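Local coordinates for protein ADP-dependent (S)-NAD(P)H-hydrate dehydratase (Streptococcus mutans, PDB 3BGK) that probably dehydrates the S-form of NAD(P)HX, a damaged hydrated form of NAD(P)H, at the expense of ADP, which is converted to AMP, at residues L41-I45 with E270-A274; I45-R49 with F260-T266; L79-S84 with S299-T303; K179-P185 with E216-K222; I228-K233 with T266-E270. All coordinates share one frame; numbering follows the deposited sequence.

Contact 1 of 5, residues L41-I45 with E270-A274. With K (potassium ion), chain C.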
# COMPACT_ATOMS: atom_id res chain seq x y z
N LEU A 41 -19.66 -29.83 -5.35
CA LEU A 41 -18.34 -30.36 -5.62
C LEU A 41 -17.31 -29.58 -4.82
O LEU A 41 -16.43 -30.17 -4.18
CB LEU A 41 -18.03 -30.30 -7.13
CG LEU A 41 -16.79 -31.00 -7.70
CD1 LEU A 41 -15.52 -30.16 -7.55
CD2 LEU A 41 -16.57 -32.40 -7.13
N THR A 42 -17.43 -28.25 -4.84
CA THR A 42 -16.50 -27.36 -4.14
C THR A 42 -16.56 -27.58 -2.62
O THR A 42 -15.53 -27.59 -1.95
CB THR A 42 -16.78 -25.89 -4.52
OG1 THR A 42 -16.67 -25.76 -5.94
CG2 THR A 42 -15.80 -24.94 -3.86
N LYS A 43 -17.77 -27.76 -2.09
CA LYS A 43 -17.97 -28.15 -0.70
C LYS A 43 -17.38 -29.52 -0.40
O LYS A 43 -17.02 -29.80 0.75
CB LYS A 43 -19.45 -28.14 -0.31
CG LYS A 43 -20.07 -26.77 -0.17
CD LYS A 43 -21.51 -26.88 0.30
CE LYS A 43 -22.44 -25.91 -0.43
NZ LYS A 43 -22.12 -24.47 -0.17
N LYS A 44 -17.28 -30.39 -1.40
CA LYS A 44 -16.66 -31.69 -1.20
C LYS A 44 -15.14 -31.57 -1.06
O LYS A 44 -14.53 -32.30 -0.27
CB LYS A 44 -17.01 -32.66 -2.33
CG LYS A 44 -16.60 -34.11 -2.06
CD LYS A 44 -15.99 -34.78 -3.28
CE LYS A 44 -17.06 -35.22 -4.27
NZ LYS A 44 -16.46 -35.83 -5.49
N ILE A 45 -14.54 -30.65 -1.81
CA ILE A 45 -13.09 -30.46 -1.81
C ILE A 45 -12.61 -29.66 -0.59
O ILE A 45 -11.74 -30.11 0.15
CB ILE A 45 -12.59 -29.81 -3.13
CG1 ILE A 45 -12.84 -30.75 -4.32
CG2 ILE A 45 -11.11 -29.37 -3.03
CD1 ILE A 45 -12.39 -32.19 -4.11
N GLU A 270 -10.72 -32.57 -9.75
CA GLU A 270 -11.80 -31.96 -8.98
C GLU A 270 -11.30 -30.78 -8.15
O GLU A 270 -12.02 -29.79 -7.96
CB GLU A 270 -12.50 -33.00 -8.12
CG GLU A 270 -13.14 -34.14 -8.92
CD GLU A 270 -14.11 -34.98 -8.11
OE1 GLU A 270 -13.83 -35.25 -6.91
OE2 GLU A 270 -15.16 -35.38 -8.67
N VAL A 271 -10.05 -30.90 -7.68
CA VAL A 271 -9.39 -29.85 -6.90
C VAL A 271 -9.21 -28.58 -7.74
O VAL A 271 -9.54 -27.48 -7.29
CB VAL A 271 -8.02 -30.33 -6.33
CG1 VAL A 271 -7.21 -29.15 -5.81
CG2 VAL A 271 -8.23 -31.34 -5.22
N ALA A 272 -8.70 -28.74 -8.95
CA ALA A 272 -8.55 -27.63 -9.88
C ALA A 272 -9.92 -27.10 -10.32
O ALA A 272 -10.10 -25.89 -10.45
CB ALA A 272 -7.73 -28.04 -11.09
N ALA A 273 -10.87 -28.01 -10.52
CA ALA A 273 -12.24 -27.63 -10.88
C ALA A 273 -12.87 -26.75 -9.81
O ALA A 273 -13.45 -25.71 -10.13
CB ALA A 273 -13.09 -28.87 -11.13
N ALA A 274 -12.75 -27.17 -8.55
CA ALA A 274 -13.23 -26.38 -7.42
C ALA A 274 -12.62 -24.97 -7.40
O ALA A 274 -13.34 -23.97 -7.28
CB ALA A 274 -12.98 -27.11 -6.11
K K C . -16.89 -29.27 3.37

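Contact 2 of 5, residues I45-R49 with F260-T266. With K (potassium ion), chain C.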
# COMPACT_ATOMS: atom_id res chain seq x y z
N ILE A 45 -14.54 -30.65 -1.81
CA ILE A 45 -13.09 -30.46 -1.81
C ILE A 45 -12.61 -29.66 -0.59
O ILE A 45 -11.74 -30.11 0.15
CB ILE A 45 -12.59 -29.81 -3.13
CG1 ILE A 45 -12.84 -30.75 -4.32
CG2 ILE A 45 -11.11 -29.37 -3.03
CD1 ILE A 45 -12.39 -32.19 -4.11
N ILE A 46 -13.19 -28.48 -0.39
CA ILE A 46 -12.83 -27.62 0.74
C ILE A 46 -13.26 -28.27 2.06
O ILE A 46 -14.37 -28.05 2.55
CB ILE A 46 -13.34 -26.16 0.58
CG1 ILE A 46 -12.88 -25.58 -0.78
CG2 ILE A 46 -12.85 -25.29 1.74
CD1 ILE A 46 -13.34 -24.18 -1.09
N LYS A 47 -12.37 -29.10 2.61
CA LYS A 47 -12.62 -29.81 3.85
C LYS A 47 -12.12 -29.01 5.05
O LYS A 47 -11.13 -28.29 4.94
CB LYS A 47 -11.95 -31.19 3.82
CG LYS A 47 -12.60 -32.17 2.84
CD LYS A 47 -12.53 -33.62 3.35
CE LYS A 47 -11.20 -34.27 3.00
NZ LYS A 47 -11.01 -35.55 3.75
N PRO A 48 -12.79 -29.14 6.21
CA PRO A 48 -12.29 -28.45 7.40
C PRO A 48 -10.87 -28.93 7.70
O PRO A 48 -10.57 -30.11 7.51
CB PRO A 48 -13.24 -28.92 8.51
CG PRO A 48 -14.48 -29.35 7.80
CD PRO A 48 -14.00 -29.93 6.51
N ARG A 49 -10.02 -28.02 8.14
CA ARG A 49 -8.62 -28.34 8.35
C ARG A 49 -8.42 -29.26 9.56
O ARG A 49 -9.01 -29.02 10.62
CB ARG A 49 -7.77 -27.07 8.47
CG ARG A 49 -7.58 -26.33 7.15
CD ARG A 49 -6.66 -25.13 7.30
NE ARG A 49 -6.16 -24.71 5.99
CZ ARG A 49 -5.19 -23.83 5.78
NH1 ARG A 49 -4.59 -23.22 6.79
NH2 ARG A 49 -4.83 -23.55 4.53
N PHE A 260 -5.10 -24.18 -4.21
CA PHE A 260 -5.94 -25.36 -4.00
C PHE A 260 -5.12 -26.64 -4.07
O PHE A 260 -5.17 -27.46 -3.14
CB PHE A 260 -7.11 -25.38 -4.99
CG PHE A 260 -8.34 -24.65 -4.50
CD1 PHE A 260 -8.28 -23.31 -4.13
CD2 PHE A 260 -9.56 -25.31 -4.43
CE1 PHE A 260 -9.42 -22.63 -3.69
CE2 PHE A 260 -10.71 -24.65 -4.00
CZ PHE A 260 -10.64 -23.31 -3.63
N VAL A 261 -4.35 -26.81 -5.15
CA VAL A 261 -3.59 -28.04 -5.38
C VAL A 261 -2.50 -28.25 -4.33
O VAL A 261 -2.10 -29.39 -4.05
CB VAL A 261 -3.00 -28.14 -6.83
CG1 VAL A 261 -4.11 -28.11 -7.87
CG2 VAL A 261 -1.99 -27.03 -7.09
N ALA A 262 -2.04 -27.15 -3.74
CA ALA A 262 -1.04 -27.18 -2.67
C ALA A 262 -1.54 -27.85 -1.38
O ALA A 262 -0.78 -28.51 -0.69
CB ALA A 262 -0.56 -25.76 -2.37
N GLN A 263 -2.83 -27.70 -1.09
CA GLN A 263 -3.40 -28.15 0.19
C GLN A 263 -4.39 -29.31 0.09
O GLN A 263 -4.56 -30.05 1.06
CB GLN A 263 -4.05 -26.97 0.94
CG GLN A 263 -5.22 -26.32 0.18
CD GLN A 263 -5.50 -24.89 0.61
OE1 GLN A 263 -6.02 -24.64 1.70
NE2 GLN A 263 -5.19 -23.95 -0.26
N PHE A 264 -5.05 -29.46 -1.06
CA PHE A 264 -6.03 -30.55 -1.24
C PHE A 264 -5.48 -31.64 -2.17
O PHE A 264 -5.37 -31.42 -3.38
CB PHE A 264 -7.37 -30.02 -1.77
CG PHE A 264 -7.95 -28.88 -0.98
CD1 PHE A 264 -8.37 -29.06 0.34
CD2 PHE A 264 -8.08 -27.62 -1.55
CE1 PHE A 264 -8.91 -28.00 1.07
CE2 PHE A 264 -8.63 -26.54 -0.83
CZ PHE A 264 -9.04 -26.74 0.48
N HIS A 265 -5.15 -32.80 -1.60
CA HIS A 265 -4.39 -33.84 -2.31
C HIS A 265 -5.25 -34.97 -2.87
O HIS A 265 -4.71 -35.97 -3.36
CB HIS A 265 -3.29 -34.42 -1.41
CG HIS A 265 -2.44 -33.37 -0.77
ND1 HIS A 265 -2.65 -32.93 0.52
CD2 HIS A 265 -1.40 -32.65 -1.25
CE1 HIS A 265 -1.77 -31.99 0.81
NE2 HIS A 265 -1.00 -31.80 -0.25
N THR A 266 -6.57 -34.82 -2.80
CA THR A 266 -7.47 -35.78 -3.42
C THR A 266 -7.46 -35.58 -4.95
O THR A 266 -6.53 -34.96 -5.48
CB THR A 266 -8.89 -35.70 -2.81
OG1 THR A 266 -9.70 -36.77 -3.31
CG2 THR A 266 -9.56 -34.34 -3.12
K K C . -16.89 -29.27 3.37

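Contact 3 of 5, residues L79-S84 with S299-T303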
# COMPACT_ATOMS: atom_id res chain seq x y z
N LEU A 79 -1.19 -12.95 -4.52
CA LEU A 79 -2.31 -12.58 -3.66
C LEU A 79 -3.37 -13.67 -3.60
O LEU A 79 -3.84 -14.02 -2.52
CB LEU A 79 -2.94 -11.26 -4.11
CG LEU A 79 -2.31 -9.95 -3.64
CD1 LEU A 79 -2.95 -8.76 -4.35
CD2 LEU A 79 -2.40 -9.79 -2.13
N ALA A 80 -3.73 -14.22 -4.75
CA ALA A 80 -4.73 -15.29 -4.80
C ALA A 80 -4.23 -16.56 -4.12
O ALA A 80 -4.99 -17.21 -3.39
CB ALA A 80 -5.13 -15.57 -6.23
N CYS A 81 -2.97 -16.89 -4.34
CA CYS A 81 -2.39 -18.12 -3.83
C CYS A 81 -2.32 -18.14 -2.31
O CYS A 81 -2.64 -19.15 -1.69
CB CYS A 81 -1.00 -18.37 -4.42
SG CYS A 81 -0.36 -20.01 -4.06
N VAL A 82 -1.90 -17.02 -1.72
CA VAL A 82 -1.80 -16.90 -0.26
C VAL A 82 -3.19 -16.92 0.35
O VAL A 82 -3.44 -17.64 1.32
CB VAL A 82 -1.04 -15.61 0.17
CG1 VAL A 82 -0.99 -15.50 1.69
CG2 VAL A 82 0.37 -15.62 -0.37
N ASN A 83 -4.10 -16.16 -0.25
CA ASN A 83 -5.44 -16.04 0.29
C ASN A 83 -6.23 -17.34 0.19
O ASN A 83 -7.13 -17.57 0.99
CB ASN A 83 -6.17 -14.86 -0.35
CG ASN A 83 -5.65 -13.52 0.15
OD1 ASN A 83 -5.63 -13.27 1.36
ND2 ASN A 83 -5.24 -12.65 -0.76
N SER A 84 -5.87 -18.19 -0.77
CA SER A 84 -6.44 -19.54 -0.88
C SER A 84 -5.95 -20.52 0.19
O SER A 84 -6.53 -21.59 0.38
CB SER A 84 -6.20 -20.12 -2.28
OG SER A 84 -6.76 -19.26 -3.26
N SER A 299 -9.64 -11.76 -4.53
CA SER A 299 -8.62 -12.32 -3.65
C SER A 299 -8.88 -12.01 -2.18
O SER A 299 -8.70 -12.89 -1.32
CB SER A 299 -7.23 -11.82 -4.04
OG SER A 299 -6.79 -12.46 -5.21
N ALA A 300 -9.31 -10.78 -1.91
CA ALA A 300 -9.61 -10.33 -0.56
C ALA A 300 -10.74 -11.13 0.10
O ALA A 300 -10.78 -11.26 1.34
CB ALA A 300 -9.96 -8.84 -0.58
N GLU A 301 -11.63 -11.68 -0.72
CA GLU A 301 -12.82 -12.40 -0.26
C GLU A 301 -12.63 -13.90 -0.09
O GLU A 301 -13.44 -14.55 0.57
CB GLU A 301 -14.00 -12.15 -1.21
CG GLU A 301 -14.44 -10.69 -1.31
CD GLU A 301 -14.87 -10.11 0.03
OE1 GLU A 301 -15.61 -10.80 0.78
OE2 GLU A 301 -14.47 -8.97 0.34
N ILE A 302 -11.55 -14.43 -0.67
CA ILE A 302 -11.31 -15.88 -0.75
C ILE A 302 -11.50 -16.67 0.56
O ILE A 302 -12.34 -17.57 0.59
CB ILE A 302 -9.94 -16.22 -1.42
CG1 ILE A 302 -9.95 -15.81 -2.90
CG2 ILE A 302 -9.64 -17.72 -1.32
CD1 ILE A 302 -8.61 -15.88 -3.59
N THR A 303 -10.76 -16.35 1.63
CA THR A 303 -10.88 -17.16 2.86
C THR A 303 -12.24 -17.11 3.54
O THR A 303 -12.68 -18.11 4.09
CB THR A 303 -9.82 -16.90 3.95
OG1 THR A 303 -9.44 -15.52 3.98
CG2 THR A 303 -8.63 -17.77 3.71

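Contact 4 of 5, residues K179-P185 with E216-K222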
# COMPACT_ATOMS: atom_id res chain seq x y z
N LYS A 179 4.14 -35.76 -14.35
CA LYS A 179 2.87 -36.16 -14.96
C LYS A 179 1.74 -35.30 -14.42
O LYS A 179 0.65 -35.25 -15.00
CB LYS A 179 2.58 -37.64 -14.66
CG LYS A 179 3.58 -38.62 -15.25
CD LYS A 179 3.27 -40.03 -14.77
CE LYS A 179 4.20 -41.06 -15.40
NZ LYS A 179 3.68 -42.45 -15.23
N GLN A 180 2.01 -34.61 -13.32
CA GLN A 180 1.02 -33.76 -12.65
C GLN A 180 1.09 -32.34 -13.23
O GLN A 180 1.50 -31.39 -12.56
CB GLN A 180 1.24 -33.79 -11.13
CG GLN A 180 1.38 -35.22 -10.57
CD GLN A 180 1.60 -35.27 -9.06
OE1 GLN A 180 2.19 -36.22 -8.55
NE2 GLN A 180 1.11 -34.26 -8.34
N ILE A 181 0.68 -32.22 -14.49
CA ILE A 181 0.74 -30.99 -15.26
C ILE A 181 -0.64 -30.35 -15.33
O ILE A 181 -1.63 -31.04 -15.62
CB ILE A 181 1.20 -31.28 -16.72
CG1 ILE A 181 2.55 -32.00 -16.73
CG2 ILE A 181 1.20 -30.00 -17.57
CD1 ILE A 181 3.78 -31.08 -16.68
N ILE A 182 -0.71 -29.05 -15.06
CA ILE A 182 -1.93 -28.26 -15.29
C ILE A 182 -1.62 -27.14 -16.29
O ILE A 182 -0.67 -26.38 -16.11
CB ILE A 182 -2.52 -27.67 -13.98
CG1 ILE A 182 -2.75 -28.76 -12.93
CG2 ILE A 182 -3.82 -26.91 -14.27
CD1 ILE A 182 -3.27 -28.26 -11.58
N LEU A 183 -2.42 -27.06 -17.35
CA LEU A 183 -2.28 -26.01 -18.34
C LEU A 183 -3.42 -25.01 -18.21
O LEU A 183 -4.59 -25.40 -18.16
CB LEU A 183 -2.23 -26.58 -19.76
CG LEU A 183 -1.27 -27.73 -20.11
CD1 LEU A 183 -1.71 -28.39 -21.40
CD2 LEU A 183 0.19 -27.27 -20.20
N THR A 184 -3.09 -23.73 -18.13
CA THR A 184 -4.10 -22.67 -18.02
C THR A 184 -3.92 -21.61 -19.12
O THR A 184 -3.58 -20.46 -18.83
CB THR A 184 -4.08 -22.03 -16.62
OG1 THR A 184 -2.74 -21.66 -16.26
CG2 THR A 184 -4.60 -23.01 -15.58
N PRO A 185 -4.15 -21.98 -20.39
CA PRO A 185 -3.93 -21.05 -21.48
C PRO A 185 -5.18 -20.26 -21.88
O PRO A 185 -6.30 -20.73 -21.66
CB PRO A 185 -3.53 -21.97 -22.63
CG PRO A 185 -4.26 -23.26 -22.36
CD PRO A 185 -4.61 -23.29 -20.89
N GLU A 216 -2.69 -37.69 -17.25
CA GLU A 216 -3.20 -36.99 -16.07
C GLU A 216 -3.30 -35.46 -16.25
O GLU A 216 -3.86 -34.77 -15.40
CB GLU A 216 -2.33 -37.32 -14.84
CG GLU A 216 -2.28 -38.81 -14.47
CD GLU A 216 -1.14 -39.58 -15.16
OE1 GLU A 216 -0.97 -39.45 -16.40
OE2 GLU A 216 -0.43 -40.33 -14.47
N THR A 217 -2.78 -34.96 -17.37
CA THR A 217 -2.76 -33.53 -17.66
C THR A 217 -4.15 -32.92 -17.56
O THR A 217 -5.11 -33.43 -18.14
CB THR A 217 -2.15 -33.25 -19.06
OG1 THR A 217 -0.89 -33.90 -19.16
CG2 THR A 217 -1.96 -31.75 -19.29
N ILE A 218 -4.24 -31.83 -16.81
CA ILE A 218 -5.47 -31.06 -16.69
C ILE A 218 -5.32 -29.80 -17.52
O ILE A 218 -4.29 -29.13 -17.47
CB ILE A 218 -5.78 -30.70 -15.22
CG1 ILE A 218 -5.89 -31.96 -14.36
CG2 ILE A 218 -7.07 -29.89 -15.12
CD1 ILE A 218 -5.53 -31.76 -12.91
N LEU A 219 -6.34 -29.50 -18.32
CA LEU A 219 -6.38 -28.26 -19.07
C LEU A 219 -7.53 -27.41 -18.56
O LEU A 219 -8.66 -27.87 -18.46
CB LEU A 219 -6.54 -28.54 -20.56
CG LEU A 219 -6.70 -27.35 -21.52
CD1 LEU A 219 -5.36 -26.73 -21.82
CD2 LEU A 219 -7.37 -27.81 -22.80
N VAL A 220 -7.21 -26.17 -18.22
CA VAL A 220 -8.21 -25.20 -17.83
C VAL A 220 -8.34 -24.23 -18.99
O VAL A 220 -7.49 -23.37 -19.19
CB VAL A 220 -7.82 -24.46 -16.52
CG1 VAL A 220 -8.90 -23.48 -16.11
CG2 VAL A 220 -7.54 -25.44 -15.40
N ALA A 221 -9.40 -24.41 -19.78
CA ALA A 221 -9.59 -23.60 -20.98
C ALA A 221 -10.25 -22.26 -20.64
O ALA A 221 -11.45 -22.08 -20.84
CB ALA A 221 -10.40 -24.37 -22.03
N LYS A 222 -9.45 -21.33 -20.13
CA LYS A 222 -9.94 -19.98 -19.82
C LYS A 222 -10.56 -19.31 -21.04
O LYS A 222 -9.93 -19.18 -22.11
CB LYS A 222 -8.87 -19.11 -19.13
CG LYS A 222 -7.50 -19.74 -18.95
CD LYS A 222 -6.78 -19.21 -17.71
CE LYS A 222 -5.98 -17.94 -18.00
NZ LYS A 222 -5.03 -17.66 -16.87

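Contact 5 of 5, residues I228-K233 with T266-E270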
# COMPACT_ATOMS: atom_id res chain seq x y z
N ILE A 228 -12.93 -27.28 -17.79
CA ILE A 228 -11.80 -28.04 -17.27
C ILE A 228 -11.74 -29.42 -17.93
O ILE A 228 -12.70 -30.19 -17.89
CB ILE A 228 -11.84 -28.16 -15.71
CG1 ILE A 228 -12.20 -26.82 -15.06
CG2 ILE A 228 -10.51 -28.61 -15.17
CD1 ILE A 228 -13.70 -26.59 -14.88
N TYR A 229 -10.61 -29.72 -18.56
CA TYR A 229 -10.42 -30.96 -19.28
C TYR A 229 -9.36 -31.84 -18.61
O TYR A 229 -8.29 -31.35 -18.23
CB TYR A 229 -9.95 -30.68 -20.71
CG TYR A 229 -10.90 -29.93 -21.60
CD1 TYR A 229 -10.95 -28.53 -21.60
CD2 TYR A 229 -11.73 -30.61 -22.49
CE1 TYR A 229 -11.81 -27.84 -22.44
CE2 TYR A 229 -12.59 -29.93 -23.34
CZ TYR A 229 -12.63 -28.55 -23.31
OH TYR A 229 -13.49 -27.89 -24.16
N GLN A 230 -9.66 -33.13 -18.47
CA GLN A 230 -8.67 -34.16 -18.15
C GLN A 230 -9.16 -35.50 -18.68
O GLN A 230 -10.24 -35.96 -18.31
CB GLN A 230 -8.39 -34.27 -16.65
CG GLN A 230 -7.23 -35.21 -16.33
CD GLN A 230 -7.26 -35.76 -14.91
OE1 GLN A 230 -8.31 -36.11 -14.38
NE2 GLN A 230 -6.09 -35.85 -14.29
N GLY A 231 -8.36 -36.13 -19.54
CA GLY A 231 -8.73 -37.38 -20.18
C GLY A 231 -10.03 -37.24 -20.95
O GLY A 231 -10.11 -36.48 -21.92
N GLN A 232 -11.05 -37.96 -20.50
CA GLN A 232 -12.37 -37.93 -21.12
C GLN A 232 -13.38 -37.13 -20.30
O GLN A 232 -14.59 -37.24 -20.51
CB GLN A 232 -12.88 -39.37 -21.37
CG GLN A 232 -12.07 -40.17 -22.41
CD GLN A 232 -12.12 -39.56 -23.81
OE1 GLN A 232 -11.10 -39.46 -24.49
NE2 GLN A 232 -13.32 -39.16 -24.24
N LYS A 233 -12.88 -36.33 -19.36
CA LYS A 233 -13.73 -35.53 -18.48
C LYS A 233 -13.76 -34.07 -18.93
O LYS A 233 -12.73 -33.49 -19.25
CB LYS A 233 -13.25 -35.62 -17.03
CG LYS A 233 -13.22 -37.03 -16.45
CD LYS A 233 -13.04 -37.02 -14.93
CE LYS A 233 -11.56 -37.05 -14.52
NZ LYS A 233 -11.41 -37.13 -13.03
N THR A 266 -6.57 -34.82 -2.80
CA THR A 266 -7.47 -35.78 -3.42
C THR A 266 -7.46 -35.58 -4.95
O THR A 266 -6.53 -34.96 -5.48
CB THR A 266 -8.89 -35.70 -2.81
OG1 THR A 266 -9.70 -36.77 -3.31
CG2 THR A 266 -9.56 -34.34 -3.12
N ASP A 267 -8.46 -36.11 -5.66
CA ASP A 267 -8.49 -36.05 -7.12
C ASP A 267 -8.11 -34.66 -7.66
O ASP A 267 -8.80 -33.67 -7.39
CB ASP A 267 -9.85 -36.48 -7.67
CG ASP A 267 -9.83 -36.69 -9.18
OD1 ASP A 267 -8.77 -37.08 -9.73
OD2 ASP A 267 -10.89 -36.46 -9.82
N ARG A 268 -7.03 -34.61 -8.43
CA ARG A 268 -6.47 -33.34 -8.89
C ARG A 268 -7.38 -32.58 -9.88
O ARG A 268 -7.38 -31.35 -9.90
CB ARG A 268 -5.07 -33.55 -9.46
CG ARG A 268 -4.22 -32.27 -9.52
CD ARG A 268 -2.74 -32.55 -9.82
NE ARG A 268 -2.57 -33.51 -10.92
CZ ARG A 268 -2.21 -34.78 -10.77
NH1 ARG A 268 -1.97 -35.28 -9.56
NH2 ARG A 268 -2.10 -35.56 -11.84
N PHE A 269 -8.14 -33.32 -10.69
CA PHE A 269 -9.12 -32.70 -11.59
C PHE A 269 -10.20 -31.95 -10.81
O PHE A 269 -10.58 -30.84 -11.17
CB PHE A 269 -9.76 -33.73 -12.52
CG PHE A 269 -10.94 -33.20 -13.29
CD1 PHE A 269 -10.77 -32.61 -14.54
CD2 PHE A 269 -12.23 -33.28 -12.77
CE1 PHE A 269 -11.85 -32.11 -15.25
CE2 PHE A 269 -13.32 -32.78 -13.47
CZ PHE A 269 -13.13 -32.19 -14.72
N GLU A 270 -10.72 -32.57 -9.75
CA GLU A 270 -11.80 -31.96 -8.98
C GLU A 270 -11.30 -30.78 -8.15
O GLU A 270 -12.02 -29.79 -7.96
CB GLU A 270 -12.50 -33.00 -8.12
CG GLU A 270 -13.14 -34.14 -8.92
CD GLU A 270 -14.11 -34.98 -8.11
OE1 GLU A 270 -13.83 -35.25 -6.91
OE2 GLU A 270 -15.16 -35.38 -8.67

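Contact 1 of 5, residues L41-I45 with E270-A274
L41, K44 and I45 of the N-terminal helix 39-45 reach across to E270, V271 and A274 at the start of helix 268-287, in the ribokinase-like three-layer sandwich of the carbohydrate-kinase family. The axes of 41-45 and 270-274 approach to 9.1 Å, crossing at -116°. L41 meets the extended E270 side chain at about a right angle: CD1 lies over the backbone, 3.5 Å from E270 O, while CD2 rests against the carboxylate. A chi1 of -170°, with CG opposite the backbone N, brings both methyls onto E270. I45 also crosses E270 nearly perpendicularly, its CD1 near E270 CB, and turns CG2 to V271 CG2. A274 CB lies against I45 CB, 4.0 Å away. K44 bends at chi2 and chi3 to close the solvent side with a salt bridge. T42 OG1 is bonded to D38 O, and K43 O binds a potassium ion at 2.7 Å. K44 NZ meets E270 OE1 at 3.0 Å, on the syn side and 23° out of the carboxylate plane.

Contact 2 of 5, residues I45-R49 with F260-T266
This is a buried, mainly apolar contact in which the chain leaving helix 39-45 packs on the C-terminal end of helix 249-263 and the loop after it, on a helical layer of the ribokinase-like fold. The F264 ring is the centre. I45 CG2 sits over one of its faces, 4.1 Å from the centroid and 27° off the normal, a CH-pi contact, while I45 O approaches F264 CD1 at 3.5 Å. The other branch of I45 ends with CD1 at T266 CG2, 3.7 Å away. I46, the centre of an inverse gamma turn, runs past F264 with its CA near CZ and sends CD1 on to F260 CZ, 3.8 Å away. Its CG1 lies beside the backbone N (chi1 -53°) and the chain is then extended, which carries CD1 to F260. I46 O points away from the F264 ring and binds the potassium ion at 2.9 Å, together with K43 O. Y291 of a second subunit packs on I46, R49, Q263 and F264, placing the contact beside a subunit interface. R49 also donates to G85 O and, through NH1, to P242 O of that subunit; Q263 NE2 donates to G259 O and S84 O. R49 NH2 reaches Q263 OE1 at 3.3 Å, nearly straight at 165°, the oxygen in the guanidinium plane but the donor above the amide plane.

Contact 3 of 5, residues L79-S84 with S299-T303
Chi1 of -73° in N83 and -75° in S299 sets each polar group beside its own backbone N; N83 settles on S299 O and S299 OG on A80, between helices 71-83 and 295-310. Segments 79-83 and 299-303 run almost parallel, 10° apart with axes 8.5 Å from each other, on one side of the central sheet of the ribokinase-like fold. N83 CB and CG lie against S299 O, with CB at 3.4 Å, while S299 OG tucks in beside A80 CA at 3.5 Å. One turn on, I302 spreads its branches: CG2 reaches N83 O and S84 CA, and CD1 faces both A80 O and S84 OG. M256 of helix 249-263 packs on I302, and L294 of a second subunit on N83. S84 OG donates to A80 O at 2.7 Å, opposite in face to S84 N, and N83 ND2 makes a weak bond to L79 O. With the S84 hydroxyl and, weakly, the N83 amide turned to their own chain, these two segments meet by van der Waals fit.

Contact 4 of 5, residues K179-P185 with E216-K222
Strands 181-184 and 218-221 run parallel, 13° apart, and are laced by three nearly straight backbone bonds: I218 N to I181 O (3.0 Å), L183 N to I218 O (2.8 Å) and V220 N to L183 O (2.7 Å). They are neighbours in the central sheet of the ribokinase-like sandwich. On one face I182 and I218 lie side by side, pointing the same way, with I182 CG1 near I218 CD1; I182 CG2 reaches V220 CG2, and T184 CG2 lies alongside V220 CB. On the other, the L219 chain swings away from its own N (chi1 176°), which brings CD1 to L183 CB and to P185 CD at 3.6 Å. K222 crosses the strand ends, its CG over P185 O and its CD and CE passing T184 O. Its NZ forms a salt bridge with D161 OD1, which also bonds T184 OG1. D161 OD1 thus binds both K222 NZ and T184 OG1, and this probably holds K222 in place for AMP, which it is predicted to bind beside G250.

Contact 5 of 5, residues I228-K233 with T266-E270
F269 lays its ring under the K233 chain, which leans CB and CE over one face. Chi1 of 170° points the ring out from the helix start, far from the residue's own N. I228 O lies in the ring plane, 3.4 Å from F269 CE1, and I228 CG2 packs against the same carbon at 3.7 Å. Q230 slides past the ring in the opposite direction with its amide plane only 15° from that of the phenyl group; its CB comes to 3.6 Å from F269 CD1 and its OE1 to 3.4 Å from F269 CB. The Q230 amide is fixed at the far end by NE2 bonding to E216 O. A type II' turn from Q230 to K233, with G231 at positive phi, closes the beta hairpin of strands 227-230 and 233-237 in the antiparallel part of the central sheet of this ribokinase-like fold. Helix 268-287 begins against it, D267 standing at the N-cap position although its side chain makes no capping bond. Y229 turns its own side chain away, towards T206 and L210 of helix 203-210. K233 bends at chi3 to carry its ammonium group to the CB end of the ring, where NZ makes a salt bridge with D267 OD2 at 3.3 Å.

Contacts 1 and 2 share I45 and each give one carbonyl to the potassium ion; their centres lie 8 Å apart and V271 packs on F264 and F260. In contact 5 D267 and F269 meet the hairpin, and in contact 1 E270 meets the N-terminal helix, so both lie on the start of helix 268-287. Contacts 4 and 5, centres 9 Å apart, meet through L219 O and Y229 N at 2.7 Å, in neighbouring strands. A probable hydrogen bond from Q263 to S84 joins contacts 2 and 3, and both touch the second subunit. Towards the predicted nucleotide site, the nearest atoms of K222 in contact 4 and G250 are about 3 Å apart, and the A80 side chain of contact 3 is about 8 Å from that of D251.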